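Local coordinates for protein PspGI restriction endonuclease (Pyrococcus sp. GI-H, PDB 3BM3) that probably cleaves DNA at a specific sequence as a type II restriction endonuclease, held here in complex with its substrate DNA in a base-flipping state, at residues I23-A27 / I66-Y70; E71-R75 / L88-F92; I157-V163 / F187-D193. The protein carries 2 engineered substitutions. All blocks are in the same frame, centred on the assembly; numbering follows the deposited sequence.

Interaction 1: I23-A27 / I66-Y70; sequences IIEEA and IYKEY. With nucleotides of chain A.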
# COMPACT_ATOMS: atom_id res chain seq x y z
N ILE C 23 16.13 11.21 -16.56
CA ILE C 23 16.13 9.96 -17.27
C ILE C 23 14.96 9.91 -18.24
O ILE C 23 15.12 9.44 -19.36
CB ILE C 23 16.09 8.77 -16.29
CG1 ILE C 23 17.39 8.76 -15.46
CG2 ILE C 23 15.90 7.48 -17.04
CD1 ILE C 23 17.47 7.63 -14.44
N ILE C 24 13.80 10.40 -17.82
CA ILE C 24 12.63 10.44 -18.68
C ILE C 24 12.92 11.33 -19.89
O ILE C 24 12.60 10.99 -21.06
CB ILE C 24 11.38 10.91 -17.91
CG1 ILE C 24 10.91 9.83 -16.93
CG2 ILE C 24 10.20 11.27 -18.88
CD1 ILE C 24 10.22 8.67 -17.58
N GLU C 25 13.55 12.48 -19.64
CA GLU C 25 13.92 13.38 -20.76
C GLU C 25 14.89 12.69 -21.70
O GLU C 25 14.75 12.80 -22.92
CB GLU C 25 14.48 14.71 -20.27
CG GLU C 25 13.46 15.63 -19.55
CD GLU C 25 12.21 15.97 -20.39
OE1 GLU C 25 12.30 16.06 -21.64
OE2 GLU C 25 11.12 16.14 -19.79
N GLU C 26 15.86 11.97 -21.15
CA GLU C 26 16.80 11.21 -21.96
C GLU C 26 16.06 10.20 -22.83
O GLU C 26 16.35 10.07 -24.04
CB GLU C 26 17.79 10.50 -21.07
CG GLU C 26 18.86 9.79 -21.83
CD GLU C 26 20.04 9.44 -20.94
OE1 GLU C 26 20.02 9.76 -19.70
OE2 GLU C 26 20.98 8.84 -21.51
N ALA C 27 15.13 9.49 -22.21
CA ALA C 27 14.32 8.49 -22.90
C ALA C 27 13.48 9.15 -23.99
O ALA C 27 13.35 8.59 -25.06
CB ALA C 27 13.40 7.76 -21.93
N ILE C 66 17.41 2.86 -19.13
CA ILE C 66 18.43 3.85 -18.85
C ILE C 66 18.78 3.84 -17.38
O ILE C 66 19.97 3.81 -17.01
CB ILE C 66 17.98 5.26 -19.30
CG1 ILE C 66 17.96 5.28 -20.83
CG2 ILE C 66 18.91 6.34 -18.82
CD1 ILE C 66 17.21 6.46 -21.41
N TYR C 67 17.75 3.86 -16.55
CA TYR C 67 17.95 3.76 -15.11
C TYR C 67 18.86 2.56 -14.81
O TYR C 67 19.81 2.65 -14.06
CB TYR C 67 16.61 3.58 -14.40
CG TYR C 67 16.87 3.17 -12.99
CD1 TYR C 67 17.18 4.13 -12.04
CD2 TYR C 67 16.91 1.82 -12.64
CE1 TYR C 67 17.50 3.73 -10.75
CE2 TYR C 67 17.21 1.43 -11.39
CZ TYR C 67 17.52 2.38 -10.45
OH TYR C 67 17.86 1.97 -9.21
N LYS C 68 18.55 1.41 -15.38
CA LYS C 68 19.33 0.21 -15.02
C LYS C 68 20.78 0.31 -15.44
O LYS C 68 21.66 -0.22 -14.78
CB LYS C 68 18.70 -1.03 -15.60
CG LYS C 68 17.42 -1.38 -14.88
CD LYS C 68 16.90 -2.75 -15.25
CE LYS C 68 16.37 -2.78 -16.66
NZ LYS C 68 15.61 -4.04 -16.92
N GLU C 69 21.03 0.98 -16.56
CA GLU C 69 22.39 1.22 -16.99
C GLU C 69 23.12 2.07 -15.98
O GLU C 69 24.27 1.81 -15.65
CB GLU C 69 22.43 1.91 -18.35
CG GLU C 69 21.90 1.04 -19.50
CD GLU C 69 21.89 1.79 -20.83
OE1 GLU C 69 22.97 2.23 -21.27
OE2 GLU C 69 20.80 1.94 -21.46
N TYR C 70 22.46 3.10 -15.50
CA TYR C 70 23.05 3.94 -14.46
C TYR C 70 23.22 3.17 -13.16
O TYR C 70 24.25 3.26 -12.51
CB TYR C 70 22.20 5.16 -14.20
CG TYR C 70 22.25 6.20 -15.30
CD1 TYR C 70 23.41 6.42 -16.05
CD2 TYR C 70 21.14 6.99 -15.59
CE1 TYR C 70 23.44 7.38 -17.05
CE2 TYR C 70 21.17 7.94 -16.58
CZ TYR C 70 22.33 8.15 -17.29
OH TYR C 70 22.40 9.10 -18.29
P DA A 6 6.11 -1.35 -9.28
OP1 DA A 6 4.82 -0.98 -9.92
OP2 DA A 6 6.72 -2.68 -9.58
O5' DA A 6 7.14 -0.19 -9.63
C5' DA A 6 8.52 -0.36 -9.38
C4' DA A 6 9.17 -0.95 -10.60
O4' DA A 6 9.26 0.03 -11.67
C3' DA A 6 10.59 -1.46 -10.38
O3' DA A 6 10.67 -2.79 -10.88
C2' DA A 6 11.46 -0.52 -11.20
C1' DA A 6 10.51 -0.15 -12.31
N9 DA A 6 10.83 1.08 -13.04
C8 DA A 6 10.21 1.52 -14.17
N7 DA A 6 10.69 2.65 -14.64
C5 DA A 6 11.70 2.97 -13.75
C6 DA A 6 12.60 4.05 -13.70
N6 DA A 6 12.62 5.03 -14.60
N1 DA A 6 13.49 4.07 -12.68
C2 DA A 6 13.47 3.08 -11.79
N3 DA A 6 12.67 2.01 -11.73
C4 DA A 6 11.80 2.02 -12.75
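Ile-66 lies against Ile-23 and Glu-26 where the helix containing 23-27 crosses the one containing 66-70, the two short axes running at 122° to each other. Its CG2 branch meets CG2 of Ile-23 at 3.7 Å, the two side chains sliding past each other in opposite directions. The other branch goes a different way: CD1 of Ile-66 reaches CG of Glu-26 at 3.7 Å and comes up beside the backbone N and CB of Ala-27, so one isoleucine fills the angle between two turns of the partner helix. Next along, Tyr-67 meets Ile-23 mainly through its root, Ile-23 CD1 lying 4.1 Å from Tyr-67 CB. Having CG anti to the backbone N (chi1 167°) carries its ring away from helix 20-31 and toward the DNA. There the C2 and N1 edge of the DA6 base of chain A lies over one face of the ring, offset toward the rim, with N1 of DA6 3.5 Å from CG of Tyr-67, which fits a base turned out of the duplex into a protein pocket. The phenol OH is held by Glu-71, the next turn on. Tyr-70 closes the contact. Ile-23 CD1 comes to its ring in plane, at the edge, 3.9 Å from CD2, while the hydroxyl OH donates to Glu-26 OE1 at 2.8 Å on the syn lone pair, with carboxylate and ring planes 55° apart. Glu-30 sits close to the other carboxylate oxygen, so the tyrosine bond may ease crowding of negative charge. Around the crossing, Ala-63 of helix 52-80 also packs on Ile-23, Val-2 and Leu-5 of the N-terminal arm cover Tyr-70, and helix 85-115 brings Arg-96 and Arg-99 against Tyr-67.

Interaction 2: E71-R75 / L88-F92; sequences EKQVR and LEQSF. With nucleotides of chain B.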
# COMPACT_ATOMS: atom_id res chain seq x y z
N GLU C 71 22.22 2.38 -12.81
CA GLU C 71 22.27 1.57 -11.59
C GLU C 71 23.49 0.65 -11.66
O GLU C 71 24.18 0.46 -10.67
CB GLU C 71 21.03 0.71 -11.50
CG GLU C 71 20.89 -0.04 -10.21
CD GLU C 71 19.69 -0.94 -10.20
OE1 GLU C 71 19.75 -1.98 -10.87
OE2 GLU C 71 18.70 -0.61 -9.54
N LYS C 72 23.75 0.08 -12.83
CA LYS C 72 24.87 -0.84 -13.03
C LYS C 72 26.18 -0.11 -12.83
O LYS C 72 27.10 -0.59 -12.16
CB LYS C 72 24.81 -1.44 -14.43
CG LYS C 72 25.92 -2.40 -14.73
CD LYS C 72 25.67 -3.07 -16.07
CE LYS C 72 26.82 -3.95 -16.46
NZ LYS C 72 27.06 -4.98 -15.41
N GLN C 73 26.28 1.09 -13.38
CA GLN C 73 27.48 1.89 -13.15
C GLN C 73 27.73 2.15 -11.68
O GLN C 73 28.85 2.03 -11.18
CB GLN C 73 27.38 3.23 -13.86
CG GLN C 73 27.44 3.12 -15.36
CD GLN C 73 27.43 4.46 -16.01
OE1 GLN C 73 28.06 5.40 -15.51
NE2 GLN C 73 26.70 4.58 -17.09
N VAL C 74 26.67 2.53 -10.99
CA VAL C 74 26.75 2.84 -9.58
C VAL C 74 27.08 1.57 -8.78
O VAL C 74 27.93 1.58 -7.90
CB VAL C 74 25.46 3.48 -9.09
CG1 VAL C 74 25.47 3.61 -7.57
CG2 VAL C 74 25.29 4.82 -9.71
N ARG C 75 26.44 0.47 -9.13
CA ARG C 75 26.72 -0.81 -8.50
C ARG C 75 28.19 -1.15 -8.59
O ARG C 75 28.87 -1.47 -7.58
CB ARG C 75 25.89 -1.91 -9.16
CG ARG C 75 26.11 -3.26 -8.47
CD ARG C 75 25.31 -4.35 -9.14
NE ARG C 75 23.91 -4.22 -8.82
CZ ARG C 75 22.96 -3.76 -9.63
NH1 ARG C 75 23.24 -3.38 -10.87
NH2 ARG C 75 21.73 -3.67 -9.19
N LEU C 88 23.30 -2.08 -0.59
CA LEU C 88 23.30 -1.51 -1.92
C LEU C 88 22.06 -1.95 -2.70
O LEU C 88 21.32 -1.15 -3.29
CB LEU C 88 24.56 -1.98 -2.63
CG LEU C 88 24.76 -1.40 -4.02
CD1 LEU C 88 24.88 0.14 -4.01
CD2 LEU C 88 26.04 -2.00 -4.60
N GLU C 89 21.84 -3.25 -2.71
CA GLU C 89 20.73 -3.81 -3.46
C GLU C 89 19.39 -3.41 -2.85
O GLU C 89 18.41 -3.20 -3.57
CB GLU C 89 20.86 -5.31 -3.61
CG GLU C 89 22.10 -5.72 -4.41
CD GLU C 89 22.16 -5.22 -5.83
OE1 GLU C 89 21.18 -4.72 -6.40
OE2 GLU C 89 23.24 -5.38 -6.42
N GLN C 90 19.36 -3.25 -1.53
CA GLN C 90 18.11 -2.83 -0.90
C GLN C 90 17.84 -1.40 -1.36
O GLN C 90 16.72 -1.05 -1.73
CB GLN C 90 18.22 -2.86 0.62
CG GLN C 90 16.98 -2.35 1.26
CD GLN C 90 17.13 -2.17 2.73
OE1 GLN C 90 18.08 -1.54 3.16
NE2 GLN C 90 16.22 -2.75 3.49
N SER C 91 18.88 -0.58 -1.30
CA SER C 91 18.77 0.82 -1.72
C SER C 91 18.31 0.95 -3.16
O SER C 91 17.43 1.75 -3.47
CB SER C 91 20.07 1.59 -1.49
OG SER C 91 20.33 1.78 -0.10
N PHE C 92 18.84 0.11 -4.04
CA PHE C 92 18.42 0.13 -5.40
C PHE C 92 16.96 -0.30 -5.55
O PHE C 92 16.25 0.32 -6.30
CB PHE C 92 19.27 -0.78 -6.25
CG PHE C 92 20.67 -0.29 -6.50
CD1 PHE C 92 21.01 1.06 -6.57
CD2 PHE C 92 21.66 -1.22 -6.71
CE1 PHE C 92 22.30 1.47 -6.89
CE2 PHE C 92 22.94 -0.80 -6.98
CZ PHE C 92 23.26 0.52 -7.09
P DA B 10 18.17 4.63 0.95
OP1 DA B 10 19.49 4.21 0.41
OP2 DA B 10 18.10 5.64 2.03
O5' DA B 10 17.34 5.14 -0.30
C5' DA B 10 17.12 4.26 -1.39
C4' DA B 10 16.17 4.87 -2.39
O4' DA B 10 14.84 4.96 -1.82
C3' DA B 10 16.53 6.29 -2.82
O3' DA B 10 16.27 6.41 -4.20
C2' DA B 10 15.61 7.17 -1.99
C1' DA B 10 14.37 6.30 -1.84
N9 DA B 10 13.66 6.51 -0.59
C8 DA B 10 14.20 6.62 0.67
N7 DA B 10 13.31 6.76 1.62
C5 DA B 10 12.10 6.75 0.94
C6 DA B 10 10.78 6.85 1.38
N6 DA B 10 10.45 6.96 2.67
N1 DA B 10 9.80 6.82 0.45
C2 DA B 10 10.14 6.68 -0.84
N3 DA B 10 11.36 6.56 -1.38
C4 DA B 10 12.30 6.61 -0.42
P DG B 9 14.60 1.41 6.10
OP1 DG B 9 15.31 0.35 6.86
OP2 DG B 9 13.98 2.54 6.83
O5' DG B 9 15.61 2.02 5.04
C5' DG B 9 16.27 1.15 4.12
C4' DG B 9 16.25 1.74 2.73
O4' DG B 9 14.88 1.80 2.24
C3' DG B 9 16.79 3.16 2.62
O3' DG B 9 17.38 3.30 1.34
C2' DG B 9 15.53 4.00 2.73
C1' DG B 9 14.53 3.15 1.96
N9 DG B 9 13.14 3.34 2.35
C8 DG B 9 12.65 3.45 3.63
N7 DG B 9 11.35 3.55 3.67
C5 DG B 9 10.95 3.52 2.34
C6 DG B 9 9.66 3.58 1.76
O6 DG B 9 8.56 3.68 2.34
N1 DG B 9 9.71 3.52 0.38
C2 DG B 9 10.86 3.40 -0.36
N2 DG B 9 10.71 3.34 -1.69
N3 DG B 9 12.08 3.33 0.16
C4 DG B 9 12.05 3.40 1.51
P DG B 8 13.96 -4.67 6.12
OP1 DG B 8 13.70 -5.63 5.03
OP2 DG B 8 15.28 -4.67 6.81
O5' DG B 8 13.76 -3.20 5.55
C5' DG B 8 12.55 -2.84 4.91
C4' DG B 8 12.64 -1.40 4.48
O4' DG B 8 11.42 -1.01 3.80
C3' DG B 8 12.79 -0.42 5.64
O3' DG B 8 13.51 0.71 5.17
C2' DG B 8 11.35 -0.01 5.89
C1' DG B 8 10.91 0.14 4.45
N9 DG B 8 9.47 0.19 4.23
C8 DG B 8 8.48 0.21 5.17
N7 DG B 8 7.28 0.31 4.65
C5 DG B 8 7.51 0.35 3.28
C6 DG B 8 6.61 0.47 2.21
O6 DG B 8 5.37 0.61 2.25
N1 DG B 8 7.26 0.45 0.98
C2 DG B 8 8.62 0.34 0.81
N2 DG B 8 9.06 0.33 -0.44
N3 DG B 8 9.48 0.24 1.81
C4 DG B 8 8.86 0.25 3.01
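Arg-75 runs out extended and then bends at chi3 (-74°), while Glu-89 folds back at chi2 (-61°), and these two turns bring the guanidinium and the carboxylate together edge to edge across a nearly antiparallel helical hairpin made by helices 52-80 and 85-115. The arginine grips side-on: NE donates to Glu-89 OE2 at 2.7 Å and NH2 to Glu-89 OE1 at 3.0 Å, each on a syn lone pair, with the two flat groups only 7° from coplanar. NH2 has a second acceptor one turn back on its own helix, Glu-71 OE1 at 3.1 Å, which it meets from above that carboxylate's plane. Three side chains thus form one buried salt-bridge network, in which the guanidinium of Arg-75 is shared between two carboxylates. Further positive charge comes from Arg-96, which with Tyr-67 holds the other oxygen of Glu-71, and from Arg-85, which also binds OE2 of Glu-89. An alanine in place of Arg-75 would remove the guanidinium and would probably leave Glu-71 and Glu-89 facing each other without the charge between them. Phe-92 fills the middle of the contact. Its CE2 stands 3.6 Å above one face of the guanidinium, toward the rim, and on its own face CG of Glu-71 makes a CH-pi contact 3.6 Å from the ring centroid. Val-74 CG1 closes the ring edge, in plane, 3.8 Å from CZ. Beside the ring, Leu-88 CD2 packs on the aliphatic part of Arg-75. Glu-86 of the second subunit packs on Glu-71 and Glu-89, setting the network near the dimer interface. The far side of helix 85-115 meets the DNA: Gln-90 approaches the sugar-phosphate backbone of chain B, and Ser-91 OG donates to OP1 of DA10 of chain B at 2.6 Å.

Interaction 3: I157-V163 / F187-D193; sequences ITVKRKV and FWFVGFD. With nucleotides of chain A.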
# COMPACT_ATOMS: atom_id res chain seq x y z
N ILE C 157 -7.28 12.70 -9.73
CA ILE C 157 -6.79 11.49 -10.35
C ILE C 157 -5.70 10.89 -9.49
O ILE C 157 -4.72 11.59 -9.16
CB ILE C 157 -6.22 11.73 -11.73
CG1 ILE C 157 -7.25 12.46 -12.60
CG2 ILE C 157 -5.86 10.37 -12.36
CD1 ILE C 157 -6.81 12.75 -14.05
N THR C 158 -5.90 9.64 -9.11
CA THR C 158 -4.90 8.89 -8.38
C THR C 158 -4.28 7.95 -9.40
O THR C 158 -4.99 7.37 -10.23
CB THR C 158 -5.50 8.14 -7.17
OG1 THR C 158 -6.01 9.09 -6.22
CG2 THR C 158 -4.43 7.28 -6.49
N VAL C 159 -2.96 7.85 -9.40
CA VAL C 159 -2.25 7.11 -10.38
C VAL C 159 -1.33 6.13 -9.67
O VAL C 159 -0.64 6.52 -8.73
CB VAL C 159 -1.46 8.08 -11.23
CG1 VAL C 159 -0.46 7.38 -12.07
CG2 VAL C 159 -2.42 8.92 -12.08
N LYS C 160 -1.37 4.88 -10.08
CA LYS C 160 -0.46 3.84 -9.59
C LYS C 160 0.09 3.03 -10.74
O LYS C 160 -0.57 2.90 -11.74
CB LYS C 160 -1.14 2.91 -8.59
CG LYS C 160 -1.51 3.63 -7.33
CD LYS C 160 -2.01 2.72 -6.28
CE LYS C 160 -2.55 3.53 -5.12
NZ LYS C 160 -1.54 4.35 -4.50
N ARG C 161 1.31 2.53 -10.59
CA ARG C 161 1.91 1.66 -11.59
C ARG C 161 1.33 0.28 -11.31
O ARG C 161 0.15 0.04 -11.63
CB ARG C 161 3.42 1.75 -11.52
CG ARG C 161 4.14 1.00 -12.61
CD ARG C 161 5.61 1.24 -12.46
NE ARG C 161 6.38 0.52 -13.46
CZ ARG C 161 6.65 -0.79 -13.45
NH1 ARG C 161 6.14 -1.60 -12.52
NH2 ARG C 161 7.37 -1.33 -14.42
N LYS C 162 2.11 -0.63 -10.76
CA LYS C 162 1.48 -1.84 -10.24
C LYS C 162 0.65 -1.49 -9.00
O LYS C 162 1.01 -0.62 -8.22
CB LYS C 162 2.47 -2.94 -9.97
CG LYS C 162 2.99 -3.48 -11.27
CD LYS C 162 4.14 -4.45 -11.10
CE LYS C 162 4.54 -5.10 -12.45
NZ LYS C 162 5.65 -6.08 -12.38
N VAL C 163 -0.45 -2.20 -8.83
CA VAL C 163 -1.48 -1.84 -7.89
C VAL C 163 -1.48 -2.72 -6.63
O VAL C 163 -1.62 -2.20 -5.52
CB VAL C 163 -2.87 -1.84 -8.57
CG1 VAL C 163 -3.97 -1.58 -7.56
CG2 VAL C 163 -2.88 -0.81 -9.77
N PHE C 187 -13.51 11.52 -8.83
CA PHE C 187 -12.30 10.85 -8.37
C PHE C 187 -12.06 9.67 -9.28
O PHE C 187 -12.89 8.75 -9.34
CB PHE C 187 -12.50 10.37 -6.94
CG PHE C 187 -11.24 9.92 -6.30
CD1 PHE C 187 -10.56 10.75 -5.44
CD2 PHE C 187 -10.74 8.65 -6.55
CE1 PHE C 187 -9.38 10.33 -4.85
CE2 PHE C 187 -9.57 8.23 -5.95
CZ PHE C 187 -8.91 9.06 -5.10
N TRP C 188 -10.95 9.72 -10.02
CA TRP C 188 -10.66 8.71 -11.02
C TRP C 188 -9.39 7.99 -10.62
O TRP C 188 -8.47 8.60 -10.11
CB TRP C 188 -10.47 9.32 -12.41
CG TRP C 188 -11.65 10.06 -12.95
CD1 TRP C 188 -12.86 10.25 -12.37
CD2 TRP C 188 -11.71 10.76 -14.21
NE1 TRP C 188 -13.66 11.03 -13.16
CE2 TRP C 188 -12.99 11.32 -14.31
CE3 TRP C 188 -10.82 10.90 -15.27
CZ2 TRP C 188 -13.38 12.05 -15.43
CZ3 TRP C 188 -11.21 11.66 -16.37
CH2 TRP C 188 -12.47 12.19 -16.44
N PHE C 189 -9.37 6.69 -10.87
CA PHE C 189 -8.22 5.87 -10.53
C PHE C 189 -7.61 5.39 -11.81
O PHE C 189 -8.28 4.87 -12.71
CB PHE C 189 -8.68 4.65 -9.75
CG PHE C 189 -7.58 3.71 -9.40
CD1 PHE C 189 -6.88 3.87 -8.20
CD2 PHE C 189 -7.21 2.71 -10.24
CE1 PHE C 189 -5.82 3.02 -7.88
CE2 PHE C 189 -6.15 1.85 -9.92
CZ PHE C 189 -5.49 2.01 -8.74
N VAL C 190 -6.29 5.49 -11.85
CA VAL C 190 -5.51 4.99 -12.97
C VAL C 190 -4.48 3.99 -12.44
O VAL C 190 -3.71 4.33 -11.56
CB VAL C 190 -4.74 6.12 -13.67
CG1 VAL C 190 -3.89 5.58 -14.77
CG2 VAL C 190 -5.68 7.19 -14.14
N GLY C 191 -4.50 2.79 -13.00
CA GLY C 191 -3.53 1.78 -12.67
C GLY C 191 -2.83 1.43 -13.95
O GLY C 191 -3.41 1.57 -15.04
N PHE C 192 -1.58 1.07 -13.86
CA PHE C 192 -0.83 0.73 -15.05
C PHE C 192 -0.29 -0.69 -14.84
O PHE C 192 0.91 -0.94 -14.77
CB PHE C 192 0.28 1.75 -15.28
CG PHE C 192 0.61 1.94 -16.73
CD1 PHE C 192 -0.34 2.39 -17.59
CD2 PHE C 192 1.89 1.68 -17.21
CE1 PHE C 192 -0.06 2.54 -18.95
CE2 PHE C 192 2.17 1.86 -18.54
CZ PHE C 192 1.18 2.32 -19.40
N ASP C 193 -1.24 -1.61 -14.73
CA ASP C 193 -1.00 -2.93 -14.16
C ASP C 193 -1.78 -3.92 -14.95
O ASP C 193 -3.00 -3.91 -14.94
CB ASP C 193 -1.40 -2.95 -12.67
CG ASP C 193 -1.00 -4.22 -11.95
OD1 ASP C 193 -0.78 -5.24 -12.62
OD2 ASP C 193 -0.96 -4.19 -10.70
P DA A 6 6.11 -1.35 -9.28
OP1 DA A 6 4.82 -0.98 -9.92
OP2 DA A 6 6.72 -2.68 -9.58
O5' DA A 6 7.14 -0.19 -9.63
C5' DA A 6 8.52 -0.36 -9.38
C4' DA A 6 9.17 -0.95 -10.60
O4' DA A 6 9.26 0.03 -11.67
C3' DA A 6 10.59 -1.46 -10.38
O3' DA A 6 10.67 -2.79 -10.88
C2' DA A 6 11.46 -0.52 -11.20
C1' DA A 6 10.51 -0.15 -12.31
N9 DA A 6 10.83 1.08 -13.04
C8 DA A 6 10.21 1.52 -14.17
N7 DA A 6 10.69 2.65 -14.64
C5 DA A 6 11.70 2.97 -13.75
C6 DA A 6 12.60 4.05 -13.70
N6 DA A 6 12.62 5.03 -14.60
N1 DA A 6 13.49 4.07 -12.68
C2 DA A 6 13.47 3.08 -11.79
N3 DA A 6 12.67 2.01 -11.73
C4 DA A 6 11.80 2.02 -12.75
P DC A 5 3.17 3.68 -7.40
OP1 DC A 5 3.03 3.69 -8.87
OP2 DC A 5 1.97 3.67 -6.53
O5' DC A 5 4.07 2.42 -7.02
C5' DC A 5 5.33 2.24 -7.64
C4' DC A 5 6.02 1.05 -7.03
O4' DC A 5 6.22 1.33 -5.63
C3' DC A 5 5.20 -0.24 -7.11
O3' DC A 5 5.98 -1.27 -7.69
C2' DC A 5 4.85 -0.57 -5.67
C1' DC A 5 5.89 0.19 -4.86
N1 DC A 5 5.36 0.65 -3.58
C2 DC A 5 6.10 0.42 -2.42
O2 DC A 5 7.22 -0.10 -2.53
N3 DC A 5 5.58 0.76 -1.22
C4 DC A 5 4.38 1.35 -1.16
N4 DC A 5 3.89 1.65 0.05
C5 DC A 5 3.63 1.65 -2.33
C6 DC A 5 4.15 1.29 -3.50
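A beta-alpha-beta unit, strand 155-160, helix 167-181 and strand 186-191, sets Thr-158 beside Phe-189 and Val-159 beside Val-190 on parallel strands of the central sheet, consistent with the PDDEXK nuclease core. Thr-158 N donates to Trp-188 O at 2.9 Å, Val-190 N to Thr-158 O and Lys-160 N to Val-190 O. On one face Ile-157 CG2 packs on Val-190 CG2 at 3.6 Å; on the other Val-163 CG2 meets the edge of the Phe-189 ring in its plane, 4.0 Å from CZ. Gly-191 lies so close beneath Val-163 that a CB there would clash. Past the strands, Asp-193 OD2 accepts from Val-163 N at 2.8 Å on its anti side, its OD1 going to Glu-195. That turn presents backbone N-H groups to the DNA: Arg-161 N bonds DC5 OP1 of chain A at 2.7 Å, and Lys-162 N bonds OP1 of DA6 of chain A. Arg-161 NH1 also reaches OP1 of DA6 of chain A, at 3.0 Å, its guanidinium face under the sugar O4' and its NE held by Glu-60. Strands 139-141 and 211-214 flank the pair; helix 167-181 covers the Phe-187 and Phe-189 face, helices 85-115 and 249-259 the Val-190 face.

Along the chain the three contacts follow in series. Interactions 1 and 2 share helix 52-80 on consecutive turns, with centres about 14 Å apart, and touch where Tyr-67 packs on Phe-92; they belong to an all-helical part on one side of the chain's centre. Interaction 3 lies near that centre, in the mixed sheet, about 23 Å from interaction 1 and 27 Å from interaction 2 between centres, touching neither. Helix 85-115 ties the two regions, giving 88-92 to interaction 2 and Phe-104 to Val-159 and Val-190. The DNA spans them: the base of DA6 is met in interaction 1 and its phosphate in interaction 3, while Ser-91 of interaction 2 bonds a phosphate of DNA chain B.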